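Local atomic coordinates of molybdenum ABC transporter, periplasmic molybdenum-binding protein (Vibrio cholerae, PDB entry 4RXL), a protein that binds tungstate and probably serves as the periplasmic molybdate- and tungstate-binding component of an ABC transporter. Residues M14-N19 / V34-G38; T80-S85 / F229-S233; L111-A117 / E164-I169; T173-L177 / R226-E230. All coordinates share one frame; numbering follows the deposited sequence.

Contact 1. Residues M14-N19 / V34-G38; sequences MTNAVN and VTVYG
The phenol oxygen of Tyr37 donates a hydrogen bond to the side-chain carbonyl of Asn19, with OH to OD1 at 2.7 Å. The donor does not lie on a lone pair. It stands above the amide plane, 55° out of it, and the amide and ring planes are 76° apart. OD1 itself sits at the edge of the ring, near its plane. Other groups of the first helical turn surround the same hydroxyl. Tyr37 OH is 3.3 Å from Thr15 O, which also accepts the backbone N-H of Asn19, and Val18 CG1 lies 3.4 Å from Tyr37 OH.

Thr15 covers one face of the ring. Its CA makes a CH-pi contact 3.8 Å from the ring centroid. Its OG1 lies over the same ring, nearer the CG end, 3.6 Å from Tyr37 CG. That hydroxyl is turned to the side of the backbone N of Thr15, and it is hydrogen-bonded to Ser12 O. Its methyl CG2 reaches the CD2–CE2 side of the ring. Val18 meets the ring at its edge, through CB. Its CG1 also meets Thr35 CG2 at 4.1 Å. One aromatic side chain thus spans the gap between helix and strand, whose short axes run nearly antiparallel, 169° apart.

Met14 and Val18 also pack on Ile57 of strand 55-57, while backbone bonds from Val34, Val36 and Gly38 join the strand to residues 6-12. Gly38 touches the bound tungstate. The arrangement is the beta-alpha-beta unit of strand 6-11, helix 15-28 and strand 33-38, with the ligand pocket at its end.

Contact 2. Residues T80-S85 / F229-S233; sequences TLAANS and FESVS
Ala83 and Glu230 form a single antiparallel bridge, a hydrogen-bonded pair, which ties the C-terminal tail to strand 78-91 of the mixed sheet. Ala83 N gives a bond to Glu230 O at 2.9 Å, and Glu230 N returns one to Ala83 O at 3.0 Å. The second donor stands above the carbonyl plane, 47° out of it.

The tightly packed, buried part is round Phe229. There the ring turns its edge to Ala83 O, with CD2 3.6 Å from that oxygen. Ala82 CB and the amide of Asn84 approach the ring obliquely. Asn84 ND2 is 3.6 Å from Phe229 CE2, but its polar bonds go to Thr173 OG1 and Tyr197 OH. Tyr197 also meets Phe229 edge to face. Farther along the tail, Val232 drapes over the strand: CG1 packs on Ala83 CB at 3.8 Å, and CG2 faces Thr80, near both its O and its CG2.

The outer side is looser and watery. One water accepts from Val232 N and gives only a weak bond to Leu81 O. Glu230 is exposed. Its chain is extended beyond CG, with chi2 at 174°, which carries the carboxylate along the strand toward Ser85 without a direct polar bond to it. A second water bridges the two, donating to Glu230 OE2 at 2.6 Å and lying 2.8 Å from Ser85 OG.

Contact 3. Residues L111-A117 / E164-I169; sequences LADSRLA and ESPLGI
Chi1 of Ser165, at -74°, sets its OG beside its own backbone N and within reach of Arg115 O. In Leu116 the chain instead starts away from the backbone N, with chi1 at 180°. This brings its branched end back toward residues 167-169, although its CB points the other way. Ser165 OG donates to Arg115 O at 2.8 Å, from above the carbonyl plane. The same hydroxyl touches Ala117 CB at 3.6 Å.

Beyond it the two backbones bridge at Ala117 and Gly168 in the parallel manner. Ala117 N donates to Leu167 O at 3.0 Å, on a lone pair in the carbonyl plane. Ile169 N then donates to Ala117 O at 2.9 Å, almost in line with that carbonyl. Leu116 spreads its two methyls over the partner chain. CD1 rests on Leu167 CB at 3.6 Å, and CD2 meets Ile169 CD1 at 4.1 Å.

At the other end, residues 111-114 make a type II' beta turn. Leu111 CD2 touches both Pro166 CG and Leu167 CD1, crossing Leu167 at about a right angle. A water joins Arg115 N to Glu164 O where the backbones are farther apart. The outer charged groups have other partners: Arg115 NH1 bonds to Leu147 O, and Glu164 forms a salt bridge with Arg162.

The contact thus joins the start of strand 116-119, which also pairs with strand 147-150, to the start of strand 168-171 of the mixed sheet. Helix 153-161 packs on Ala117 and Ser165, helix 125-137 packs on Leu116 and Ile169, and strand 78-91 lies against Leu167 and Ile169.

Contact 4. Residues T173-L177 / R226-E230; sequences TDALL and RFGFE
Thr173 points its methyl at the centre of the Phe229 ring. CG2 is 3.6 Å from the ring centroid and only 4° off the normal, a CH-pi contact over one face. Chi1 of Thr173, at 55°, divides its two branches. The methyl goes opposite the carbonyl carbon and out toward the loop. The hydroxyl lies between the backbone N and the carbonyl carbon, and there it bonds to Asn84 ND2. The same methyl also rests on the loop backbone, with CG2 3.4 Å from Phe227 O and 3.5 Å from Gly228 C.

Leu176 starts with CG roughly opposite its backbone N, chi1 -154°. Its CD2 lies on Gly228 CA at 3.7 Å. Gly228 ends helix 218-226 in a Schellman motif with positive phi. With no side chain at Gly228, its CA comes directly against that methyl. Leu177 takes the other course, its CG beside the backbone N, and meets the Phe227 ring at the edge, with CD1 3.9 Å from CD2 of that ring. Asn16 of helix 15-28 touches both Leu177 and Phe227.

Across the two segments the contact is made by methyl groups, aromatic rings and backbone. The hydroxyl of Thr173 looks to Asn84 instead. The chemistry implies that shape and dispersion, with the CH-pi contact at the centre, seat the capped end of helix 218-226 on helix 172-177.

Contacts 1, 2 and 4 meet around Phe229, which contacts 2 and 4 share. Met14 CE of contact 1 packs 3.7 Å from Phe229 CE2, and Ala17 CB lies 3.8 Å from Phe229 CE1. Contact 1 also touches contact 4 through Asn16 CG and Leu177 CD1, 3.4 Å apart. The Asn84 ND2 to Thr173 OG1 bond, 2.9 Å, joins contacts 2 and 4. Contact 3 stands apart, its centre about 22 Å from that of contact 4 and about 28 Å from that of contact 2, but strand 168-171 leads directly into helix 172-177. The side chain of Met14 is about 6 Å from the bound tungstate. That of Thr173 is about 8 Å from the tungstate, and that of Ile169 about 10 Å.

Contact 1. Residues M14-N19 / V34-G38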
loop_
_atom_site.group_PDB
_atom_site.type_symbol
_atom_site.label_atom_id
_atom_site.label_comp_id
_atom_site.label_asym_id
_atom_site.label_seq_id
_atom_site.Cartn_x
_atom_site.Cartn_y
_atom_site.Cartn_z
ATOM N N MET A 14 0.213 3.031 4.268
ATOM C CA MET A 14 -0.213 3.188 5.667
ATOM C C MET A 14 0.218 4.498 6.354
ATOM O O MET A 14 -0.132 4.745 7.537
ATOM C CB MET A 14 0.258 1.969 6.479
ATOM C CG MET A 14 -0.735 0.801 6.432
ATOM S SD MET A 14 -2.179 0.990 7.585
ATOM C CE MET A 14 -3.199 -0.430 7.127
ATOM N N THR A 15 0.887 5.374 5.605
ATOM C CA THR A 15 1.536 6.549 6.171
ATOM C C THR A 15 0.555 7.351 7.024
ATOM O O THR A 15 0.801 7.597 8.208
ATOM C CB THR A 15 2.120 7.454 5.089
ATOM O OG1 THR A 15 3.182 6.759 4.445
ATOM C CG2 THR A 15 2.648 8.746 5.669
ATOM N N ASN A 16 -0.558 7.760 6.429
ATOM C CA ASN A 16 -1.446 8.668 7.105
ATOM C C ASN A 16 -2.197 8.025 8.235
ATOM O O ASN A 16 -2.301 8.605 9.295
ATOM C CB ASN A 16 -2.396 9.375 6.146
ATOM C CG ASN A 16 -1.634 10.137 5.100
ATOM O OD1 ASN A 16 -1.171 9.563 4.127
ATOM N ND2 ASN A 16 -1.475 11.414 5.310
ATOM N N ALA A 17 -2.661 6.806 8.032
ATOM C CA ALA A 17 -3.407 6.087 9.043
ATOM C C ALA A 17 -2.536 5.782 10.246
ATOM O O ALA A 17 -3.011 5.954 11.370
ATOM C CB ALA A 17 -3.982 4.787 8.463
ATOM N N VAL A 18 -1.291 5.366 10.015
ATOM C CA VAL A 18 -0.404 5.088 11.159
ATOM C C VAL A 18 -0.070 6.402 11.872
ATOM O O VAL A 18 -0.007 6.457 13.102
ATOM C CB VAL A 18 0.844 4.303 10.778
ATOM C CG1 VAL A 18 1.805 4.156 11.971
ATOM C CG2 VAL A 18 0.406 2.945 10.282
ATOM N N ASN A 19 0.117 7.480 11.131
ATOM C CA ASN A 19 0.357 8.740 11.800
ATOM C C ASN A 19 -0.827 9.108 12.739
ATOM O O ASN A 19 -0.642 9.521 13.868
ATOM C CB ASN A 19 0.608 9.863 10.794
ATOM C CG ASN A 19 1.994 9.781 10.142
ATOM O OD1 ASN A 19 2.910 9.099 10.622
ATOM N ND2 ASN A 19 2.134 10.481 9.044
ATOM N N VAL A 34 8.446 5.609 16.894
ATOM C CA VAL A 34 9.191 6.069 15.726
ATOM C C VAL A 34 8.752 5.277 14.495
ATOM O O VAL A 34 8.724 4.077 14.551
ATOM C CB VAL A 34 10.680 5.825 15.922
ATOM C CG1 VAL A 34 11.457 6.195 14.663
ATOM C CG2 VAL A 34 11.189 6.590 17.135
ATOM N N THR A 35 8.497 5.958 13.369
ATOM C CA THR A 35 7.933 5.356 12.158
ATOM C C THR A 35 8.847 5.495 10.958
ATOM O O THR A 35 9.471 6.523 10.757
ATOM C CB THR A 35 6.574 5.962 11.785
ATOM O OG1 THR A 35 6.708 7.374 11.652
ATOM C CG2 THR A 35 5.517 5.671 12.849
ATOM N N VAL A 36 8.925 4.427 10.181
ATOM C CA VAL A 36 9.683 4.365 8.942
ATOM C C VAL A 36 8.729 3.813 7.895
ATOM O O VAL A 36 8.213 2.700 8.050
ATOM C CB VAL A 36 10.864 3.394 9.074
ATOM C CG1 VAL A 36 11.548 3.128 7.712
ATOM C CG2 VAL A 36 11.830 3.896 10.131
ATOM N N TYR A 37 8.498 4.578 6.826
ATOM C CA TYR A 37 7.560 4.235 5.761
ATOM C C TYR A 37 8.342 3.962 4.474
ATOM O O TYR A 37 9.377 4.577 4.219
ATOM C CB TYR A 37 6.530 5.340 5.544
ATOM C CG TYR A 37 5.669 5.658 6.731
ATOM C CD1 TYR A 37 4.758 4.742 7.197
ATOM C CD2 TYR A 37 5.762 6.889 7.386
ATOM C CE1 TYR A 37 3.987 5.011 8.320
ATOM C CE2 TYR A 37 4.977 7.179 8.522
ATOM C CZ TYR A 37 4.069 6.233 8.964
ATOM O OH TYR A 37 3.312 6.488 10.089
ATOM N N GLY A 38 7.850 3.036 3.690
ATOM C CA GLY A 38 8.506 2.701 2.435
ATOM C C GLY A 38 7.812 1.530 1.797
ATOM O O GLY A 38 6.764 1.023 2.279
#

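Contact 2. Residues T80-S85 / F229-S233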
loop_
_atom_site.group_PDB
_atom_site.type_symbol
_atom_site.label_atom_id
_atom_site.label_comp_id
_atom_site.label_asym_id
_atom_site.label_seq_id
_atom_site.Cartn_x
_atom_site.Cartn_y
_atom_site.Cartn_z
ATOM N N THR A 80 -4.014 -9.954 10.638
ATOM C CA THR A 80 -4.392 -9.055 9.546
ATOM C C THR A 80 -5.098 -7.833 10.123
ATOM O O THR A 80 -6.000 -7.928 10.959
ATOM C CB THR A 80 -5.295 -9.738 8.512
ATOM O OG1 THR A 80 -4.713 -10.989 8.148
ATOM C CG2 THR A 80 -5.432 -8.887 7.280
ATOM N N LEU A 81 -4.655 -6.680 9.673
ATOM C CA LEU A 81 -5.091 -5.406 10.200
ATOM C C LEU A 81 -6.216 -4.734 9.371
ATOM O O LEU A 81 -7.104 -4.076 9.910
ATOM C CB LEU A 81 -3.872 -4.504 10.241
ATOM C CG LEU A 81 -4.003 -3.174 10.944
ATOM C CD1 LEU A 81 -4.444 -3.393 12.376
ATOM C CD2 LEU A 81 -2.663 -2.494 10.881
ATOM N N ALA A 82 -6.149 -4.857 8.054
ATOM C CA ALA A 82 -6.975 -4.041 7.179
ATOM C C ALA A 82 -6.941 -4.598 5.761
ATOM O O ALA A 82 -6.086 -5.416 5.423
ATOM C CB ALA A 82 -6.423 -2.622 7.178
ATOM N N ALA A 83 -7.850 -4.103 4.926
ATOM C CA ALA A 83 -7.854 -4.424 3.508
ATOM C C ALA A 83 -7.957 -3.157 2.685
ATOM O O ALA A 83 -8.169 -2.062 3.211
ATOM C CB ALA A 83 -9.003 -5.364 3.184
ATOM N N ASN A 84 -7.765 -3.299 1.379
ATOM C CA ASN A 84 -7.812 -2.142 0.489
ATOM C C ASN A 84 -8.365 -2.587 -0.847
ATOM O O ASN A 84 -8.655 -3.764 -1.044
ATOM C CB ASN A 84 -6.416 -1.507 0.354
ATOM C CG ASN A 84 -6.437 0.015 0.286
ATOM O OD1 ASN A 84 -7.395 0.634 -0.211
ATOM N ND2 ASN A 84 -5.342 0.627 0.714
ATOM N N SER A 85 -8.537 -1.619 -1.754
ATOM C CA SER A 85 -8.830 -1.908 -3.137
ATOM C C SER A 85 -7.870 -1.112 -3.991
ATOM O O SER A 85 -7.157 -0.213 -3.520
ATOM C CB SER A 85 -10.278 -1.623 -3.470
ATOM O OG SER A 85 -10.547 -0.252 -3.377
ATOM N N PHE A 229 -9.757 2.574 4.663
ATOM C CA PHE A 229 -9.429 1.162 4.635
ATOM C C PHE A 229 -10.683 0.329 4.847
ATOM O O PHE A 229 -11.634 0.763 5.492
ATOM C CB PHE A 229 -8.362 0.814 5.670
ATOM C CG PHE A 229 -7.016 1.342 5.306
ATOM C CD1 PHE A 229 -6.668 2.618 5.687
ATOM C CD2 PHE A 229 -6.116 0.601 4.580
ATOM C CE1 PHE A 229 -5.446 3.152 5.340
ATOM C CE2 PHE A 229 -4.903 1.129 4.224
ATOM C CZ PHE A 229 -4.571 2.408 4.608
ATOM N N GLU A 230 -10.638 -0.891 4.348
ATOM C CA GLU A 230 -11.714 -1.859 4.527
ATOM C C GLU A 230 -11.436 -2.733 5.726
ATOM O O GLU A 230 -10.279 -3.011 6.041
ATOM C CB GLU A 230 -11.844 -2.792 3.319
ATOM C CG GLU A 230 -12.232 -2.172 1.992
ATOM C CD GLU A 230 -12.168 -3.190 0.860
ATOM O OE1 GLU A 230 -12.082 -4.412 1.142
ATOM O OE2 GLU A 230 -12.195 -2.775 -0.314
ATOM N N SER A 231 -12.501 -3.188 6.373
ATOM C CA SER A 231 -12.389 -4.182 7.446
ATOM C C SER A 231 -12.018 -5.572 6.934
ATOM O O SER A 231 -12.161 -5.886 5.744
ATOM C CB SER A 231 -13.709 -4.271 8.213
ATOM O OG SER A 231 -13.508 -4.920 9.450
ATOM N N VAL A 232 -11.511 -6.403 7.830
ATOM C CA VAL A 232 -11.328 -7.818 7.519
ATOM C C VAL A 232 -12.108 -8.655 8.533
ATOM O O VAL A 232 -12.139 -8.321 9.723
ATOM C CB VAL A 232 -9.853 -8.212 7.478
ATOM C CG1 VAL A 232 -9.136 -7.451 6.358
ATOM C CG2 VAL A 232 -9.159 -7.947 8.809
ATOM N N SER A 233 -12.754 -9.719 8.057
ATOM C CA SER A 233 -13.730 -10.458 8.870
ATOM C C SER A 233 -13.081 -11.450 9.834
ATOM O O SER A 233 -11.886 -11.718 9.746
ATOM C CB SER A 233 -14.741 -11.172 7.967
ATOM O OG SER A 233 -14.131 -12.218 7.240
HETATM O O HOH W 1 -10.281 -5.245 10.003
HETATM O O HOH W 2 -11.824 -0.299 -0.873
#

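Contact 3. Residues L111-A117 / E164-I169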
loop_
_atom_site.group_PDB
_atom_site.type_symbol
_atom_site.label_atom_id
_atom_site.label_comp_id
_atom_site.label_asym_id
_atom_site.label_seq_id
_atom_site.Cartn_x
_atom_site.Cartn_y
_atom_site.Cartn_z
ATOM N N LEU A 111 -2.543 7.321 -22.302
ATOM C CA LEU A 111 -1.141 7.502 -22.004
ATOM C C LEU A 111 -0.499 8.481 -22.954
ATOM O O LEU A 111 0.274 9.307 -22.541
ATOM C CB LEU A 111 -0.386 6.189 -22.011
ATOM C CG LEU A 111 -0.731 5.245 -20.845
ATOM C CD1 LEU A 111 -0.022 3.917 -20.946
ATOM C CD2 LEU A 111 -0.448 5.907 -19.505
ATOM N N ALA A 112 -0.848 8.389 -24.226
ATOM C CA ALA A 112 -0.274 9.302 -25.193
ATOM C C ALA A 112 1.243 9.103 -25.193
ATOM O O ALA A 112 1.720 8.046 -25.528
ATOM C CB ALA A 112 -0.673 10.730 -24.864
ATOM N N ASP A 113 1.986 10.153 -24.883
ATOM C CA ASP A 113 3.422 10.125 -24.930
ATOM C C ASP A 113 4.016 9.987 -23.532
ATOM O O ASP A 113 5.164 10.276 -23.325
ATOM C CB ASP A 113 3.938 11.407 -25.566
ATOM C CG ASP A 113 3.416 11.625 -26.982
ATOM O OD1 ASP A 113 3.803 10.869 -27.882
ATOM O OD2 ASP A 113 2.659 12.586 -27.186
ATOM N N SER A 114 3.185 9.633 -22.566
ATOM C CA SER A 114 3.606 9.472 -21.176
ATOM C C SER A 114 3.628 8.011 -20.696
ATOM O O SER A 114 3.304 7.091 -21.408
ATOM C CB SER A 114 2.752 10.316 -20.245
ATOM O OG SER A 114 2.830 11.705 -20.529
ATOM N N ARG A 115 4.061 7.827 -19.465
ATOM C CA ARG A 115 4.131 6.510 -18.835
ATOM C C ARG A 115 3.106 6.296 -17.711
ATOM O O ARG A 115 2.690 7.239 -17.050
ATOM C CB ARG A 115 5.542 6.307 -18.296
ATOM C CG ARG A 115 6.597 6.176 -19.368
ATOM C CD ARG A 115 7.964 5.895 -18.779
ATOM N NE ARG A 115 8.894 5.517 -19.846
ATOM C CZ ARG A 115 9.178 4.268 -20.234
ATOM N NH1 ARG A 115 8.636 3.202 -19.637
ATOM N NH2 ARG A 115 10.040 4.085 -21.231
ATOM N N LEU A 116 2.699 5.048 -17.511
ATOM C CA LEU A 116 1.783 4.679 -16.434
ATOM C C LEU A 116 2.543 4.590 -15.114
ATOM O O LEU A 116 3.495 3.804 -14.991
ATOM C CB LEU A 116 1.140 3.318 -16.737
ATOM C CG LEU A 116 0.138 2.710 -15.764
ATOM C CD1 LEU A 116 -1.119 3.547 -15.594
ATOM C CD2 LEU A 116 -0.221 1.307 -16.257
ATOM N N ALA A 117 2.125 5.379 -14.129
ATOM C CA ALA A 117 2.786 5.378 -12.823
ATOM C C ALA A 117 2.362 4.167 -12.018
ATOM O O ALA A 117 1.170 3.963 -11.750
ATOM C CB ALA A 117 2.481 6.651 -12.056
ATOM N N GLU A 164 2.987 14.274 -14.312
ATOM C CA GLU A 164 4.047 13.702 -15.141
ATOM C C GLU A 164 3.526 12.438 -15.802
ATOM O O GLU A 164 3.870 12.155 -16.960
ATOM C CB GLU A 164 5.317 13.422 -14.331
ATOM C CG GLU A 164 6.009 14.676 -13.810
ATOM C CD GLU A 164 7.108 14.392 -12.788
ATOM O OE1 GLU A 164 7.926 13.467 -12.997
ATOM O OE2 GLU A 164 7.162 15.113 -11.767
ATOM N N SER A 165 2.694 11.698 -15.060
ATOM C CA SER A 165 1.961 10.560 -15.591
ATOM C C SER A 165 0.469 10.914 -15.668
ATOM O O SER A 165 -0.103 11.416 -14.705
ATOM C CB SER A 165 2.146 9.333 -14.697
ATOM O OG SER A 165 3.433 8.751 -14.836
ATOM N N PRO A 166 -0.176 10.637 -16.813
ATOM C CA PRO A 166 -1.604 10.891 -16.954
ATOM C C PRO A 166 -2.467 9.799 -16.389
ATOM O O PRO A 166 -3.642 10.020 -16.212
ATOM C CB PRO A 166 -1.785 11.004 -18.477
ATOM C CG PRO A 166 -0.726 10.118 -19.030
ATOM C CD PRO A 166 0.433 10.211 -18.085
ATOM N N LEU A 167 -1.887 8.640 -16.094
ATOM C CA LEU A 167 -2.577 7.588 -15.356
ATOM C C LEU A 167 -1.594 6.945 -14.386
ATOM O O LEU A 167 -0.384 6.868 -14.654
ATOM C CB LEU A 167 -3.125 6.506 -16.284
ATOM C CG LEU A 167 -4.209 6.917 -17.273
ATOM C CD1 LEU A 167 -4.439 5.804 -18.290
ATOM C CD2 LEU A 167 -5.504 7.288 -16.556
ATOM N N GLY A 168 -2.118 6.465 -13.268
ATOM C CA GLY A 168 -1.358 5.658 -12.357
ATOM C C GLY A 168 -2.247 4.668 -11.653
ATOM O O GLY A 168 -3.479 4.797 -11.660
ATOM N N ILE A 169 -1.613 3.675 -11.047
ATOM C CA ILE A 169 -2.323 2.651 -10.296
ATOM C C ILE A 169 -1.879 2.708 -8.832
ATOM O O ILE A 169 -0.739 2.477 -8.508
ATOM C CB ILE A 169 -2.149 1.247 -10.903
ATOM C CG1 ILE A 169 -2.751 1.206 -12.300
ATOM C CG2 ILE A 169 -2.840 0.210 -10.013
ATOM C CD1 ILE A 169 -2.369 -0.029 -13.088
HETATM O O HOH W 3 5.298 9.967 -18.087
#

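Contact 4. Residues T173-L177 / R226-E230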
loop_
_atom_site.group_PDB
_atom_site.type_symbol
_atom_site.label_atom_id
_atom_site.label_comp_id
_atom_site.label_asym_id
_atom_site.label_seq_id
_atom_site.Cartn_x
_atom_site.Cartn_y
_atom_site.Cartn_z
ATOM N N THR A 173 -7.221 4.169 -0.895
ATOM C CA THR A 173 -6.881 5.063 0.228
ATOM C C THR A 173 -5.908 6.152 -0.183
ATOM O O THR A 173 -5.944 7.250 0.367
ATOM C CB THR A 173 -6.316 4.276 1.409
ATOM O OG1 THR A 173 -5.214 3.517 0.933
ATOM C CG2 THR A 173 -7.360 3.363 2.029
ATOM N N ASP A 174 -5.044 5.890 -1.166
ATOM C CA ASP A 174 -4.085 6.910 -1.615
ATOM C C ASP A 174 -4.846 7.994 -2.382
ATOM O O ASP A 174 -4.655 9.189 -2.161
ATOM C CB ASP A 174 -3.010 6.310 -2.519
ATOM C CG ASP A 174 -2.209 5.216 -1.861
ATOM O OD1 ASP A 174 -1.736 5.386 -0.713
ATOM O OD2 ASP A 174 -2.042 4.188 -2.516
ATOM N N ALA A 175 -5.734 7.589 -3.279
ATOM C CA ALA A 175 -6.551 8.551 -4.022
ATOM C C ALA A 175 -7.420 9.388 -3.093
ATOM O O ALA A 175 -7.517 10.619 -3.258
ATOM C CB ALA A 175 -7.410 7.823 -5.053
ATOM N N LEU A 176 -7.993 8.745 -2.074
ATOM C CA LEU A 176 -8.972 9.396 -1.181
ATOM C C LEU A 176 -8.392 10.612 -0.456
ATOM O O LEU A 176 -9.111 11.574 -0.203
ATOM C CB LEU A 176 -9.507 8.383 -0.155
ATOM C CG LEU A 176 -10.887 8.619 0.442
ATOM C CD1 LEU A 176 -11.966 8.514 -0.631
ATOM C CD2 LEU A 176 -11.125 7.611 1.558
ATOM N N LEU A 177 -7.103 10.574 -0.131
ATOM C CA LEU A 177 -6.453 11.654 0.617
ATOM C C LEU A 177 -5.892 12.761 -0.268
ATOM O O LEU A 177 -5.527 13.828 0.234
ATOM C CB LEU A 177 -5.332 11.098 1.523
ATOM C CG LEU A 177 -5.743 10.384 2.829
ATOM C CD1 LEU A 177 -4.806 10.777 3.956
ATOM C CD2 LEU A 177 -7.184 10.625 3.283
ATOM N N ARG A 226 -11.920 5.462 8.685
ATOM C CA ARG A 226 -12.061 6.867 8.291
ATOM C C ARG A 226 -11.058 7.293 7.231
ATOM O O ARG A 226 -11.329 8.204 6.439
ATOM C CB ARG A 226 -11.988 7.785 9.506
ATOM C CG ARG A 226 -13.236 7.625 10.351
ATOM C CD ARG A 226 -13.467 8.821 11.224
ATOM N NE ARG A 226 -12.583 8.825 12.378
ATOM C CZ ARG A 226 -12.912 8.357 13.587
ATOM N NH1 ARG A 226 -12.033 8.454 14.576
ATOM N NH2 ARG A 226 -14.086 7.788 13.821
ATOM N N PHE A 227 -9.909 6.619 7.213
ATOM C CA PHE A 227 -8.893 6.827 6.173
ATOM C C PHE A 227 -9.181 5.991 4.928
ATOM O O PHE A 227 -8.418 6.006 3.973
ATOM C CB PHE A 227 -7.497 6.555 6.736
ATOM C CG PHE A 227 -6.954 7.688 7.582
ATOM C CD1 PHE A 227 -7.265 7.798 8.919
ATOM C CD2 PHE A 227 -6.162 8.684 7.019
ATOM C CE1 PHE A 227 -6.815 8.865 9.688
ATOM C CE2 PHE A 227 -5.667 9.714 7.794
ATOM C CZ PHE A 227 -6.005 9.830 9.117
ATOM N N GLY A 228 -10.298 5.275 4.933
ATOM C CA GLY A 228 -10.774 4.597 3.747
ATOM C C GLY A 228 -10.416 3.133 3.649
ATOM O O GLY A 228 -10.760 2.498 2.644
ATOM N N PHE A 229 -9.757 2.574 4.663
ATOM C CA PHE A 229 -9.429 1.162 4.635
ATOM C C PHE A 229 -10.683 0.329 4.847
ATOM O O PHE A 229 -11.634 0.763 5.492
ATOM C CB PHE A 229 -8.362 0.814 5.670
ATOM C CG PHE A 229 -7.016 1.342 5.306
ATOM C CD1 PHE A 229 -6.668 2.618 5.687
ATOM C CD2 PHE A 229 -6.116 0.601 4.580
ATOM C CE1 PHE A 229 -5.446 3.152 5.340
ATOM C CE2 PHE A 229 -4.903 1.129 4.224
ATOM C CZ PHE A 229 -4.571 2.408 4.608
ATOM N N GLU A 230 -10.638 -0.891 4.348
ATOM C CA GLU A 230 -11.714 -1.859 4.527
ATOM C C GLU A 230 -11.436 -2.733 5.726
ATOM O O GLU A 230 -10.279 -3.011 6.041
ATOM C CB GLU A 230 -11.844 -2.792 3.319
ATOM C CG GLU A 230 -12.232 -2.172 1.992
ATOM C CD GLU A 230 -12.168 -3.190 0.860
ATOM O OE1 GLU A 230 -12.082 -4.412 1.142
ATOM O OE2 GLU A 230 -12.195 -2.775 -0.314
#